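Long-range contact in galactokinase (Bifidobacterium longum subsp. infantis ATCC 15697 = JCM 1222 = DSM 20088, PDB 6TEQ), which probably transfers a phosphate from ATP to galactose and binds 2-deoxy-2-fluoro-galactose in its sugar pocket: residues 232-240 against 399-407. Numbering follows the deposited sequence.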
loop_
_atom_site.group_PDB
_atom_site.type_symbol
_atom_site.label_atom_id
_atom_site.label_comp_id
_atom_site.label_asym_id
_atom_site.label_seq_id
_atom_site.Cartn_x
_atom_site.Cartn_y
_atom_site.Cartn_z
ATOM N N LEU A 232 -3.161 -0.648 -17.046
ATOM C CA LEU A 232 -2.866 -1.475 -15.867
ATOM C C LEU A 232 -4.219 -1.898 -15.327
ATOM O O LEU A 232 -4.915 -1.065 -14.750
ATOM C CB LEU A 232 -2.074 -0.702 -14.828
ATOM C CG LEU A 232 -1.687 -1.539 -13.630
ATOM C CD1 LEU A 232 -0.646 -2.558 -13.975
ATOM C CD2 LEU A 232 -1.209 -0.605 -12.532
ATOM N N LEU A 233 -4.570 -3.155 -15.558
ATOM C CA LEU A 233 -5.825 -3.718 -15.036
ATOM C C LEU A 233 -5.589 -3.981 -13.552
ATOM O O LEU A 233 -4.611 -4.623 -13.212
ATOM C CB LEU A 233 -6.191 -5.003 -15.787
ATOM C CG LEU A 233 -7.419 -5.741 -15.224
ATOM C CD1 LEU A 233 -8.634 -4.853 -15.285
ATOM C CD2 LEU A 233 -7.692 -7.018 -15.979
ATOM N N VAL A 234 -6.529 -3.569 -12.716
ATOM C CA VAL A 234 -6.499 -3.897 -11.278
ATOM C C VAL A 234 -7.832 -4.564 -10.923
ATOM O O VAL A 234 -8.860 -3.968 -11.266
ATOM C CB VAL A 234 -6.251 -2.645 -10.438
ATOM C CG1 VAL A 234 -6.352 -2.997 -8.939
ATOM C CG2 VAL A 234 -4.943 -2.026 -10.803
ATOM N N VAL A 235 -7.781 -5.784 -10.369
ATOM C CA VAL A 235 -8.997 -6.522 -10.033
ATOM C C VAL A 235 -8.915 -6.879 -8.575
ATOM O O VAL A 235 -8.001 -7.615 -8.171
ATOM C CB VAL A 235 -9.179 -7.779 -10.922
ATOM C CG1 VAL A 235 -10.366 -8.614 -10.419
ATOM C CG2 VAL A 235 -9.319 -7.391 -12.375
ATOM N N ASP A 236 -9.841 -6.374 -7.808
ATOM C CA ASP A 236 -10.052 -6.781 -6.415
ATOM C C ASP A 236 -10.838 -8.086 -6.406
ATOM O O ASP A 236 -11.982 -8.155 -6.885
ATOM C CB ASP A 236 -10.779 -5.664 -5.686
ATOM C CG ASP A 236 -11.215 -5.996 -4.264
ATOM O OD1 ASP A 236 -10.806 -7.033 -3.725
ATOM O OD2 ASP A 236 -11.965 -5.191 -3.737
ATOM N N THR A 237 -10.217 -9.164 -5.970
ATOM C CA THR A 237 -10.870 -10.489 -5.975
ATOM C C THR A 237 -12.094 -10.500 -5.069
ATOM O O THR A 237 -12.949 -11.335 -5.315
ATOM C CB THR A 237 -9.957 -11.639 -5.554
ATOM O OG1 THR A 237 -9.574 -11.497 -4.172
ATOM C CG2 THR A 237 -8.769 -11.701 -6.502
ATOM N N GLN A 238 -12.168 -9.620 -4.092
ATOM C CA GLN A 238 -13.208 -9.701 -3.035
ATOM C C GLN A 238 -13.187 -11.080 -2.353
ATOM O O GLN A 238 -14.246 -11.476 -1.790
ATOM C CB GLN A 238 -14.566 -9.319 -3.622
ATOM C CG GLN A 238 -14.543 -7.930 -4.221
ATOM C CD GLN A 238 -15.918 -7.322 -4.300
ATOM O OE1 GLN A 238 -16.673 -7.492 -5.257
ATOM N NE2 GLN A 238 -16.289 -6.755 -3.167
ATOM N N ALA A 239 -12.041 -11.789 -2.365
ATOM C CA ALA A 239 -11.940 -13.104 -1.698
ATOM C C ALA A 239 -12.038 -12.789 -0.224
ATOM O O ALA A 239 -11.454 -11.759 0.222
ATOM C CB ALA A 239 -10.660 -13.811 -1.953
ATOM N N PRO A 240 -12.715 -13.687 0.543
ATOM C CA PRO A 240 -12.917 -13.463 1.968
ATOM C C PRO A 240 -11.530 -13.581 2.607
ATOM O O PRO A 240 -10.821 -14.544 2.353
ATOM C CB PRO A 240 -13.865 -14.597 2.362
ATOM C CG PRO A 240 -13.514 -15.710 1.419
ATOM C CD PRO A 240 -13.310 -14.981 0.105
ATOM N N ASN A 399 -16.994 -15.350 -4.824
ATOM C CA ASN A 399 -17.613 -14.000 -4.790
ATOM C C ASN A 399 -17.233 -13.284 -6.075
ATOM O O ASN A 399 -16.076 -13.501 -6.543
ATOM C CB ASN A 399 -17.124 -13.129 -3.619
ATOM C CG ASN A 399 -17.257 -13.794 -2.274
ATOM O OD1 ASN A 399 -18.169 -14.600 -2.084
ATOM N ND2 ASN A 399 -16.380 -13.424 -1.326
ATOM N N ALA A 400 -18.120 -12.451 -6.615
ATOM C CA ALA A 400 -17.790 -11.626 -7.789
ATOM C C ALA A 400 -16.608 -10.744 -7.484
ATOM O O ALA A 400 -16.569 -10.100 -6.435
ATOM C CB ALA A 400 -18.934 -10.781 -8.212
ATOM N N PRO A 401 -15.679 -10.571 -8.444
ATOM C CA PRO A 401 -14.631 -9.572 -8.269
ATOM C C PRO A 401 -15.158 -8.196 -8.662
ATOM O O PRO A 401 -16.236 -8.074 -9.299
ATOM C CB PRO A 401 -13.546 -10.100 -9.207
ATOM C CG PRO A 401 -14.324 -10.677 -10.339
ATOM C CD PRO A 401 -15.553 -11.289 -9.719
ATOM N N ARG A 402 -14.290 -7.197 -8.462
ATOM C CA ARG A 402 -14.563 -5.847 -9.013
ATOM C C ARG A 402 -13.238 -5.301 -9.502
ATOM O O ARG A 402 -12.182 -5.693 -8.970
ATOM C CB ARG A 402 -15.245 -4.957 -7.991
ATOM C CG ARG A 402 -14.413 -4.718 -6.764
ATOM C CD ARG A 402 -15.260 -4.120 -5.622
ATOM N NE ARG A 402 -14.493 -4.124 -4.427
ATOM C CZ ARG A 402 -14.980 -3.802 -3.251
ATOM N NH1 ARG A 402 -16.211 -3.301 -3.189
ATOM N NH2 ARG A 402 -14.210 -3.920 -2.184
ATOM N N ALA A 403 -13.278 -4.374 -10.410
ATOM C CA ALA A 403 -12.077 -3.819 -11.008
ATOM C C ALA A 403 -12.033 -2.329 -10.749
ATOM O O ALA A 403 -12.967 -1.732 -10.271
ATOM C CB ALA A 403 -12.051 -4.158 -12.487
ATOM N N LEU A 404 -10.857 -1.760 -10.953
ATOM C CA LEU A 404 -10.648 -0.312 -10.741
ATOM C C LEU A 404 -9.799 0.161 -11.905
ATOM O O LEU A 404 -8.816 -0.507 -12.233
ATOM C CB LEU A 404 -9.826 -0.057 -9.460
ATOM C CG LEU A 404 -10.324 -0.312 -8.053
ATOM C CD1 LEU A 404 -10.332 -1.780 -7.802
ATOM C CD2 LEU A 404 -9.333 0.372 -7.082
ATOM N N PRO A 405 -10.073 1.353 -12.478
ATOM C CA PRO A 405 -9.117 2.000 -13.356
ATOM C C PRO A 405 -7.872 2.341 -12.547
ATOM O O PRO A 405 -7.967 2.593 -11.336
ATOM C CB PRO A 405 -9.823 3.250 -13.829
ATOM C CG PRO A 405 -10.781 3.555 -12.711
ATOM C CD PRO A 405 -11.231 2.197 -12.196
ATOM N N ALA A 406 -6.750 2.359 -13.233
ATOM C CA ALA A 406 -5.469 2.566 -12.533
ATOM C C ALA A 406 -4.475 3.234 -13.463
ATOM O O ALA A 406 -4.286 2.800 -14.576
ATOM C CB ALA A 406 -4.953 1.287 -11.931
ATOM N N PHE A 407 -3.725 4.133 -12.880
ATOM C CA PHE A 407 -2.565 4.780 -13.506
ATOM C C PHE A 407 -1.815 5.422 -12.353
ATOM O O PHE A 407 -2.402 5.584 -11.265
ATOM C CB PHE A 407 -3.021 5.781 -14.552
ATOM C CG PHE A 407 -4.104 6.719 -14.082
ATOM C CD1 PHE A 407 -3.815 7.917 -13.453
ATOM C CD2 PHE A 407 -5.436 6.393 -14.359
ATOM C CE1 PHE A 407 -4.856 8.755 -13.043
ATOM C CE2 PHE A 407 -6.468 7.232 -13.952
ATOM C CZ PHE A 407 -6.175 8.413 -13.292
HETATM O O HOH W 1 -4.572 1.870 -16.994
HETATM O O HOH W 2 -7.698 -1.175 -14.511
HETATM O O HOH W 3 -13.881 -13.868 -4.908
#
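Strands 230-236 and 402-404 pair antiparallel through Asp236 and Arg402, neighbours in a five-stranded mixed sheet of this GHMP kinase fold, with strand 5-6 beside 402-404 and strand 372-378 beside 230-236. Asp236 and Arg402 form a hydrogen-bonded pair: Asp236 N gives to Arg402 O at 2.7 Å and Arg402 N to Asp236 O at 3.0 Å. Next along, Val235 faces Ala403 as a non-hydrogen-bonded pair, and Val235 CG1 lies 3.7 Å from Pro401 CB, on the face where helix 382-396 packs. From Leu404 O onward water mediates the contact: one molecule joins Leu404 O to Leu232 O and Val234 N, another links Leu232 N to Ala406 O. Ala406 CB still presses against Val234 CG2 at 3.5 Å, a tight fit.

On the face opposite Val235 and Ala403, the one Val234 also occupies, the Asp236 and Arg402 side chains run side by side. Arg402 places CG between its backbone N and carbonyl carbon, then extends to lay its guanidinium edge, NE and NH2, against the carboxylate in a salt bridge. The two planes are turned 46° apart, and both nitrogens converge on Asp236 OD2. Asp236 OD1 takes Gln238 N, closing an Asx turn, so both carboxylate oxygens are held. The Asp236 side chain lies about 6 Å from that of Gly136, which binds ADP in another structure of this protein but has none here. The Gln238 amide stacks over one face of the guanidinium, its plane only 14° away. At the far end Asn399 ND2 reaches Gln238 O at 2.9 Å in a nearly straight bond (175°), with the acceptor in the plane of the Asn399 amide.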